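Local coordinates for IroE protein (Escherichia coli, PDB 2GZS), which hydrolyses the trilactone of enterobactin and its C-glucosylated salmochelin forms, usually cutting once to give linear trimers and preferring the iron-free siderophores, at residues S174-A188 against V219-K233. Numbering follows the deposited sequence.
With DFP (diisopropyl phosphonate), chain B.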
ATOM      1  N   SER A 174      -3.048  13.275  -1.853  1.00  9.64           N
ATOM      2  CA  SER A 174      -3.433  14.675  -2.205  1.00 12.15           C
ATOM      3  C   SER A 174      -3.468  14.807  -3.720  1.00 11.94           C
ATOM      4  O   SER A 174      -4.064  15.825  -4.189  1.00 13.86           O
ATOM      5  CB  SER A 174      -2.465  15.702  -1.614  1.00 13.03           C
ATOM      6  OG  SER A 174      -1.198  15.553  -2.239  1.00 14.67           O
ATOM      7  N   LEU A 175      -2.931  13.956  -4.550  1.00  9.26           N
ATOM      8  CA  LEU A 175      -2.992  14.042  -6.009  1.00 10.18           C
ATOM      9  C   LEU A 175      -4.395  13.698  -6.565  1.00 15.77           C
ATOM     10  O   LEU A 175      -4.638  13.961  -7.765  1.00 15.62           O
ATOM     11  CB  LEU A 175      -1.937  13.120  -6.645  1.00 13.52           C
ATOM     12  CG  LEU A 175      -0.504  13.430  -6.193  1.00 11.25           C
ATOM     13  CD1 LEU A 175       0.448  12.431  -6.840  1.00 13.78           C
ATOM     14  CD2 LEU A 175      -0.189  14.891  -6.572  1.00 16.08           C
ATOM     15  N   GLY A 176      -5.216  13.070  -5.725  1.00 13.95           N
ATOM     16  CA  GLY A 176      -6.549  12.552  -6.191  1.00 16.96           C
ATOM     17  C   GLY A 176      -7.667  13.570  -6.059  1.00 15.67           C
ATOM     18  O   GLY A 176      -7.727  14.443  -5.208  1.00 17.90           O
ATOM     19  N   ARG A 177      -8.604  13.487  -7.061  1.00 17.84           N
ATOM     20  CA  ARG A 177      -9.737  14.423  -6.962  1.00 20.89           C
ATOM     21  C   ARG A 177     -10.573  14.241  -5.697  1.00 22.89           C
ATOM     22  O   ARG A 177     -11.142  15.178  -5.133  1.00 26.76           O
ATOM     23  CB  ARG A 177     -10.671  14.147  -8.141  1.00 23.44           C
ATOM     24  CG  ARG A 177     -10.108  14.413  -9.517  1.00 30.33           C
ATOM     25  CD  ARG A 177     -11.294  14.192 -10.497  1.00 29.42           C
ATOM     26  NE  ARG A 177     -12.231  15.312 -10.330  1.00 27.70           N
ATOM     27  CZ  ARG A 177     -13.433  15.313  -9.769  1.00 35.57           C
ATOM     28  NH1 ARG A 177     -14.038  14.256  -9.216  1.00 24.15           N
ATOM     29  NH2 ARG A 177     -14.069  16.487  -9.759  1.00 31.63           N
ATOM     30  N   GLY A 178     -10.673  13.000  -5.236  1.00 20.41           N
ATOM     31  CA  GLY A 178     -11.564  12.850  -4.065  1.00 16.90           C
ATOM     32  C   GLY A 178     -10.792  12.742  -2.763  1.00 21.44           C
ATOM     33  O   GLY A 178     -11.215  12.147  -1.758  1.00 17.17           O
ATOM     34  N   TYR A 179      -9.579  13.326  -2.738  1.00 20.06           N
ATOM     35  CA  TYR A 179      -8.774  13.378  -1.514  1.00 19.87           C
ATOM     36  C   TYR A 179      -9.529  13.985  -0.355  1.00 16.84           C
ATOM     37  O   TYR A 179      -9.605  13.452   0.736  1.00 14.95           O
ATOM     38  CB  TYR A 179      -7.508  14.211  -1.780  1.00 17.41           C
ATOM     39  CG  TYR A 179      -6.630  14.724  -0.687  1.00 19.65           C
ATOM     40  CD1 TYR A 179      -6.010  13.773   0.124  1.00 23.42           C
ATOM     41  CD2 TYR A 179      -6.369  16.074  -0.428  1.00 22.59           C
ATOM     42  CE1 TYR A 179      -5.181  14.165   1.158  1.00 24.47           C
ATOM     43  CE2 TYR A 179      -5.528  16.478   0.602  1.00 33.49           C
ATOM     44  CZ  TYR A 179      -4.936  15.502   1.395  1.00 25.62           C
ATOM     45  OH  TYR A 179      -4.078  15.801   2.436  1.00 28.47           O
ATOM     46  N   ASP A 180     -10.097  15.188  -0.535  1.00 20.26           N
ATOM     47  CA  ASP A 180     -10.776  15.848   0.562  1.00 20.54           C
ATOM     48  C   ASP A 180     -12.000  15.050   0.986  1.00 15.41           C
ATOM     49  O   ASP A 180     -12.250  15.081   2.211  1.00 17.34           O
ATOM     50  CB  ASP A 180     -11.208  17.286   0.203  1.00 23.25           C
ATOM     51  CG  ASP A 180      -9.996  18.218   0.018  1.00 29.74           C
ATOM     52  OD1 ASP A 180      -9.522  18.724   1.052  1.00 36.64           O
ATOM     53  OD2 ASP A 180      -9.551  18.453  -1.119  1.00 43.99           O
ATOM     54  N   ALA A 181     -12.681  14.451   0.005  1.00 15.32           N
ATOM     55  CA  ALA A 181     -13.873  13.663   0.443  1.00 17.07           C
ATOM     56  C   ALA A 181     -13.481  12.485   1.326  1.00 19.19           C
ATOM     57  O   ALA A 181     -14.118  12.096   2.322  1.00 18.61           O
ATOM     58  CB  ALA A 181     -14.644  13.103  -0.737  1.00 16.25           C
ATOM     59  N   LEU A 182     -12.354  11.851   0.962  1.00 15.94           N
ATOM     60  CA  LEU A 182     -11.808  10.765   1.791  1.00 17.04           C
ATOM     61  C   LEU A 182     -11.290  11.265   3.107  1.00 16.37           C
ATOM     62  O   LEU A 182     -11.539  10.602   4.150  1.00 17.01           O
ATOM     63  CB  LEU A 182     -10.620  10.099   1.053  1.00 20.57           C
ATOM     64  CG  LEU A 182     -10.518   8.634   0.745  1.00 28.99           C
ATOM     65  CD1 LEU A 182     -11.816   7.872   0.888  1.00 18.97           C
ATOM     66  CD2 LEU A 182      -9.942   8.457  -0.676  1.00 22.54           C
ATOM     67  N   LEU A 183     -10.566  12.384   3.142  1.00 14.23           N
ATOM     68  CA  LEU A 183     -10.188  12.895   4.471  1.00 19.13           C
ATOM     69  C   LEU A 183     -11.352  13.213   5.409  1.00 13.63           C
ATOM     70  O   LEU A 183     -11.289  13.058   6.622  1.00 15.58           O
ATOM     71  CB  LEU A 183      -9.384  14.210   4.365  1.00 20.21           C
ATOM     72  CG  LEU A 183      -7.893  14.001   4.112  1.00 24.40           C
ATOM     73  CD1 LEU A 183      -7.160  15.338   4.112  1.00 33.71           C
ATOM     74  CD2 LEU A 183      -7.306  13.023   5.123  1.00 25.85           C
ATOM     75  N   SER A 184     -12.416  13.724   4.822  1.00 14.16           N
ATOM     76  CA  SER A 184     -13.669  14.027   5.508  1.00 14.48           C
ATOM     77  C   SER A 184     -14.228  12.750   6.133  1.00 18.19           C
ATOM     78  O   SER A 184     -14.678  12.730   7.288  1.00 23.53           O
ATOM     79  CB  SER A 184     -14.659  14.626   4.508  1.00 16.68           C
ATOM     80  OG  SER A 184     -15.779  15.103   5.262  1.00 19.56           O
ATOM     81  N   ARG A 185     -14.150  11.637   5.385  1.00 13.18           N
ATOM     82  CA  ARG A 185     -14.603  10.384   6.037  1.00 14.47           C
ATOM     83  C   ARG A 185     -13.628   9.906   7.100  1.00 13.30           C
ATOM     84  O   ARG A 185     -14.038   9.384   8.164  1.00 13.88           O
ATOM     85  CB  ARG A 185     -14.747   9.290   4.993  1.00 18.95           C
ATOM     86  CG  ARG A 185     -15.790   9.519   3.908  1.00 22.53           C
ATOM     87  CD  ARG A 185     -15.653   8.612   2.684  1.00 42.13           C
ATOM     88  NE  ARG A 185     -15.703   7.188   2.924  1.00 38.88           N
ATOM     89  CZ  ARG A 185     -15.256   6.088   2.357  1.00 51.02           C
ATOM     90  NH1 ARG A 185     -14.535   6.059   1.233  1.00 24.37           N
ATOM     91  NH2 ARG A 185     -15.528   4.898   2.927  1.00 40.13           N
ATOM     92  N   VAL A 186     -12.333  10.074   6.836  1.00 12.56           N
ATOM     93  CA  VAL A 186     -11.323   9.625   7.801  1.00 14.74           C
ATOM     94  C   VAL A 186     -11.480  10.301   9.131  1.00 16.11           C
ATOM     95  O   VAL A 186     -11.440   9.755  10.221  1.00 15.85           O
ATOM     96  CB  VAL A 186      -9.881   9.880   7.250  1.00 14.18           C
ATOM     97  CG1 VAL A 186      -8.894   9.819   8.401  1.00 15.09           C
ATOM     98  CG2 VAL A 186      -9.575   8.906   6.117  1.00 14.53           C
ATOM     99  N   THR A 187     -11.697  11.645   9.143  1.00 13.48           N
ATOM    100  CA  THR A 187     -11.733  12.325  10.421  1.00 11.25           C
ATOM    101  C   THR A 187     -13.147  12.219  11.050  1.00 11.02           C
ATOM    102  O   THR A 187     -13.241  12.669  12.183  1.00 15.99           O
ATOM    103  CB  THR A 187     -11.325  13.815  10.315  1.00 13.44           C
ATOM    104  OG1 THR A 187     -12.175  14.514   9.380  1.00 16.43           O
ATOM    105  CG2 THR A 187      -9.917  13.951   9.721  1.00 16.72           C
ATOM    106  N   ALA A 188     -14.109  11.628  10.377  1.00 12.16           N
ATOM    107  CA  ALA A 188     -15.450  11.473  10.926  1.00 15.98           C
ATOM    108  C   ALA A 188     -15.621  10.182  11.741  1.00 19.55           C
ATOM    109  O   ALA A 188     -16.722   9.958  12.245  1.00 14.50           O
ATOM    110  CB  ALA A 188     -16.492  11.478   9.813  1.00 16.83           C
ATOM    111  N   VAL A 219      -2.009  21.632   1.909  1.00 40.83           N
ATOM    112  CA  VAL A 219      -2.035  20.187   2.048  1.00 27.82           C
ATOM    113  C   VAL A 219      -1.602  19.917   3.495  1.00 33.71           C
ATOM    114  O   VAL A 219      -2.179  19.117   4.238  1.00 30.40           O
ATOM    115  CB  VAL A 219      -1.115  19.479   1.050  1.00 29.68           C
ATOM    116  CG1 VAL A 219      -0.785  18.051   1.481  1.00 27.24           C
ATOM    117  CG2 VAL A 219      -1.784  19.447  -0.317  1.00 42.72           C
ATOM    118  N   LEU A 220      -0.549  20.653   3.926  1.00 25.76           N
ATOM    119  CA  LEU A 220      -0.032  20.398   5.259  1.00 20.36           C
ATOM    120  C   LEU A 220      -0.995  20.851   6.350  1.00 30.27           C
ATOM    121  O   LEU A 220      -1.040  20.263   7.427  1.00 24.69           O
ATOM    122  CB  LEU A 220       1.319  21.097   5.506  1.00 28.03           C
ATOM    123  CG  LEU A 220       2.415  20.707   4.512  1.00 38.87           C
ATOM    124  CD1 LEU A 220       3.227  21.935   4.103  1.00 46.36           C
ATOM    125  CD2 LEU A 220       3.309  19.631   5.098  1.00 50.08           C
ATOM    126  N   SER A 221      -1.756  21.912   6.114  1.00 25.93           N
ATOM    127  CA  SER A 221      -2.779  22.328   7.038  1.00 23.46           C
ATOM    128  C   SER A 221      -3.810  21.227   7.255  1.00 19.11           C
ATOM    129  O   SER A 221      -4.111  20.894   8.399  1.00 23.32           O
ATOM    130  CB  SER A 221      -3.457  23.588   6.473  1.00 35.85           C
ATOM    131  OG  SER A 221      -4.481  23.997   7.345  1.00 38.63           O
ATOM    132  N   LYS A 222      -4.286  20.662   6.171  1.00 17.85           N
ATOM    133  CA  LYS A 222      -5.249  19.577   6.199  1.00 18.92           C
ATOM    134  C   LYS A 222      -4.702  18.391   6.973  1.00 17.16           C
ATOM    135  O   LYS A 222      -5.432  17.768   7.769  1.00 19.53           O
ATOM    136  CB  LYS A 222      -5.595  19.167   4.746  1.00 20.61           C
ATOM    137  CG  LYS A 222      -6.644  20.116   4.183  1.00 31.69           C
ATOM    138  CD  LYS A 222      -7.063  19.600   2.813  1.00 44.74           C
ATOM    139  CE  LYS A 222      -7.469  20.727   1.884  1.00 33.06           C
ATOM    140  NZ  LYS A 222      -7.313  20.260   0.467  1.00 61.73           N
ATOM    141  N   ILE A 223      -3.414  18.099   6.724  1.00 16.92           N
ATOM    142  CA  ILE A 223      -2.870  16.934   7.419  1.00 14.92           C
ATOM    143  C   ILE A 223      -2.703  17.210   8.876  1.00 21.33           C
ATOM    144  O   ILE A 223      -2.987  16.346   9.732  1.00 19.47           O
ATOM    145  CB  ILE A 223      -1.499  16.579   6.801  1.00 22.77           C
ATOM    146  CG1 ILE A 223      -1.619  16.106   5.353  1.00 31.84           C
ATOM    147  CG2 ILE A 223      -0.799  15.547   7.674  1.00 22.75           C
ATOM    148  CD1 ILE A 223      -0.263  15.988   4.681  1.00 32.84           C
ATOM    149  N   HIS A 224      -2.284  18.423   9.271  1.00 17.34           N
ATOM    150  CA  HIS A 224      -2.130  18.609  10.708  1.00 21.12           C
ATOM    151  C   HIS A 224      -3.479  18.535  11.403  1.00 22.64           C
ATOM    152  O   HIS A 224      -3.546  17.952  12.497  1.00 21.99           O
ATOM    153  CB  HIS A 224      -1.384  19.917  11.042  1.00 40.95           C
ATOM    154  CG  HIS A 224       0.058  19.716  10.611  1.00 66.03           C
ATOM    155  ND1 HIS A 224       0.800  18.634  11.027  1.00 69.76           N
ATOM    156  CD2 HIS A 224       0.873  20.404   9.789  1.00 66.60           C
ATOM    157  CE1 HIS A 224       2.010  18.663  10.506  1.00 63.71           C
ATOM    158  NE2 HIS A 224       2.078  19.742   9.758  1.00 65.20           N
ATOM    159  N   THR A 225      -4.531  19.091  10.785  1.00 17.93           N
ATOM    160  CA  THR A 225      -5.808  18.943  11.482  1.00 17.75           C
ATOM    161  C   THR A 225      -6.201  17.465  11.551  1.00 18.90           C
ATOM    162  O   THR A 225      -6.729  17.003  12.576  1.00 18.46           O
ATOM    163  CB  THR A 225      -6.907  19.680  10.704  1.00 26.50           C
ATOM    164  OG1 THR A 225      -6.597  21.085  10.800  1.00 26.90           O
ATOM    165  CG2 THR A 225      -8.306  19.445  11.255  1.00 23.91           C
ATOM    166  N   THR A 226      -5.943  16.770  10.438  1.00 17.82           N
ATOM    167  CA  THR A 226      -6.307  15.358  10.357  1.00 15.93           C
ATOM    168  C   THR A 226      -5.635  14.596  11.496  1.00 19.55           C
ATOM    169  O   THR A 226      -6.305  13.863  12.223  1.00 16.55           O
ATOM    170  CB  THR A 226      -5.924  14.747   9.012  1.00 14.93           C
ATOM    171  OG1 THR A 226      -6.780  15.284   7.996  1.00 18.99           O
ATOM    172  CG2 THR A 226      -6.181  13.231   9.004  1.00 15.24           C
ATOM    173  N   LEU A 227      -4.340  14.799  11.663  1.00 17.40           N
ATOM    174  CA  LEU A 227      -3.651  14.133  12.771  1.00 17.69           C
ATOM    175  C   LEU A 227      -4.202  14.488  14.137  1.00 20.38           C
ATOM    176  O   LEU A 227      -4.316  13.632  15.045  1.00 17.87           O
ATOM    177  CB  LEU A 227      -2.148  14.448  12.723  1.00 16.24           C
ATOM    178  CG  LEU A 227      -1.256  14.045  11.569  1.00 25.24           C
ATOM    179  CD1 LEU A 227       0.218  14.277  11.972  1.00 26.92           C
ATOM    180  CD2 LEU A 227      -1.403  12.617  11.096  1.00 28.42           C
ATOM    181  N   THR A 228      -4.536  15.768  14.329  1.00 17.99           N
ATOM    182  CA  THR A 228      -5.072  16.252  15.579  1.00 16.65           C
ATOM    183  C   THR A 228      -6.390  15.562  15.903  1.00 19.60           C
ATOM    184  O   THR A 228      -6.546  15.050  17.033  1.00 19.57           O
ATOM    185  CB  THR A 228      -5.321  17.770  15.492  1.00 22.62           C
ATOM    186  OG1 THR A 228      -4.081  18.438  15.271  1.00 24.76           O
ATOM    187  CG2 THR A 228      -5.897  18.309  16.806  1.00 25.57           C
ATOM    188  N   ILE A 229      -7.324  15.559  14.948  1.00 16.26           N
ATOM    189  CA  ILE A 229      -8.601  14.891  15.182  1.00 14.80           C
ATOM    190  C   ILE A 229      -8.396  13.389  15.396  1.00 13.86           C
ATOM    191  O   ILE A 229      -9.011  12.816  16.314  1.00 13.70           O
ATOM    192  CB  ILE A 229      -9.608  15.185  14.055  1.00 15.86           C
ATOM    193  CG1 ILE A 229      -9.917  16.694  14.041  1.00 16.23           C
ATOM    194  CG2 ILE A 229     -10.914  14.439  14.204  1.00 19.65           C
ATOM    195  CD1 ILE A 229     -10.894  17.067  12.906  1.00 19.95           C
ATOM    196  N   LEU A 230      -7.563  12.753  14.566  1.00 14.16           N
ATOM    197  CA  LEU A 230      -7.433  11.288  14.731  1.00 16.83           C
ATOM    198  C   LEU A 230      -6.827  10.957  16.068  1.00 14.30           C
ATOM    199  O   LEU A 230      -7.260  10.010  16.765  1.00 15.41           O
ATOM    200  CB  LEU A 230      -6.598  10.727  13.594  1.00 15.33           C
ATOM    201  CG  LEU A 230      -7.311  10.722  12.220  1.00 14.42           C
ATOM    202  CD1 LEU A 230      -6.421  10.120  11.158  1.00 16.44           C
ATOM    203  CD2 LEU A 230      -8.645   9.967  12.334  1.00 17.13           C
ATOM    204  N   LYS A 231      -5.849  11.713  16.524  1.00 13.58           N
ATOM    205  CA  LYS A 231      -5.283  11.466  17.858  1.00 16.05           C
ATOM    206  C   LYS A 231      -6.320  11.572  18.944  1.00 18.05           C
ATOM    207  O   LYS A 231      -6.357  10.736  19.854  1.00 17.24           O
ATOM    208  CB  LYS A 231      -4.221  12.562  18.093  1.00 21.24           C
ATOM    209  CG  LYS A 231      -2.829  12.052  17.764  1.00 56.72           C
ATOM    210  CD  LYS A 231      -2.569  11.834  16.286  1.00 54.56           C
ATOM    211  CE  LYS A 231      -1.699  12.976  15.783  1.00 54.45           C
ATOM    212  NZ  LYS A 231      -0.272  12.604  15.620  1.00 61.16           N
ATOM    213  N   ASP A 232      -7.163  12.617  18.788  1.00 15.07           N
ATOM    214  CA  ASP A 232      -8.238  12.755  19.757  1.00 18.41           C
ATOM    215  C   ASP A 232      -9.182  11.532  19.745  1.00 18.57           C
ATOM    216  O   ASP A 232      -9.786  11.198  20.789  1.00 19.15           O
ATOM    217  CB  ASP A 232      -9.079  14.016  19.478  1.00 20.32           C
ATOM    218  CG  ASP A 232      -8.468  15.330  19.882  1.00 40.17           C
ATOM    219  OD1 ASP A 232      -7.452  15.310  20.609  1.00 37.33           O
ATOM    220  OD2 ASP A 232      -8.998  16.391  19.467  1.00 48.69           O
ATOM    221  N   LYS A 233      -9.308  10.910  18.588  1.00 15.24           N
ATOM    222  CA  LYS A 233     -10.160   9.743  18.447  1.00 15.30           C
ATOM    223  C   LYS A 233      -9.422   8.452  18.784  1.00 13.77           C
ATOM    224  O   LYS A 233      -9.971   7.366  18.515  1.00 14.14           O
ATOM    225  CB  LYS A 233     -10.729   9.730  17.019  1.00 13.07           C
ATOM    226  CG  LYS A 233     -11.731  10.904  16.979  1.00 16.05           C
ATOM    227  CD  LYS A 233     -12.400  11.058  15.636  1.00 19.55           C
ATOM    228  CE  LYS A 233     -13.619  11.978  15.824  1.00 18.61           C
ATOM    229  NZ  LYS A 233     -14.443  11.914  14.610  1.00 16.01           N
TER
HETATM  230  C1  DFP B1189       0.464  10.530 -10.246  1.00 23.69           C
HETATM  231  C2  DFP B1189       0.226  11.055 -11.664  1.00 27.12           C
HETATM  232  C3  DFP B1189       1.920  10.165  -9.994  1.00 29.44           C
HETATM  233  C1' DFP B1189      -4.035  10.256  -9.904  1.00 18.54           C
HETATM  234  C2' DFP B1189      -4.435  10.806  -8.565  1.00 26.22           C
HETATM  235  C3' DFP B1189      -4.490  11.286 -10.992  1.00 29.73           C
HETATM  236  P   DFP B1189      -1.679   9.111  -9.430  1.00 13.37           P
HETATM  237  O1P DFP B1189      -0.322   9.298 -10.180  1.00 17.13           O
HETATM  238  O2P DFP B1189      -2.631  10.235  -9.999  1.00 14.24           O
HETATM  239  O3P DFP B1189      -2.260   7.715  -9.592  1.00 12.17           O
HETATM  240  O   HOH W   1     -17.550  11.829  14.901  1.00 35.62           O
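Lysines bridge segments 174-188 and 219-233 at two places. Lys222 NZ meets Asp180 OD1 at 2.8 Å in a salt bridge on that oxygen's syn side, its chain bending at chi3 (-149°) and passing Tyr179 CE2 on the way. Lys233, extended beyond CG, brings NZ to 2.8 Å from Thr187 O, tilted from the carbonyl plane; the same ammonium binds Val189 O and a water. An alanine in place of Lys222 would probably leave Asp180 without its cationic mate and remove the methylene packed obliquely against Tyr179 CE2.

Between these bridges the packing is largely apolar. Val186 CG1 lies 3.7 Å from Leu230 CD1, while Leu183 CD2 and Thr187 CG2 pack against both OG1 and CG2 of Thr226. Toward the N-terminal ends of the helices, Tyr179 OH sits 3.8 Å from Ile223 CG1, and Ser174 CA covers one ring face.

The axes run nearly parallel, 21° apart, pairing neighbouring helices of the alpha/beta-hydrolase fold; Leu175 and Gly176 line the diisopropyl phosphonate pocket. Thr226 OG1 donates to Lys222 O (2.8 Å) from above its carbonyl plane, and Thr187 OG1 to Leu183 O; the two hydrogen bonds crossing between the segments both come from lysine ammonium groups, flanking a largely apolar seam.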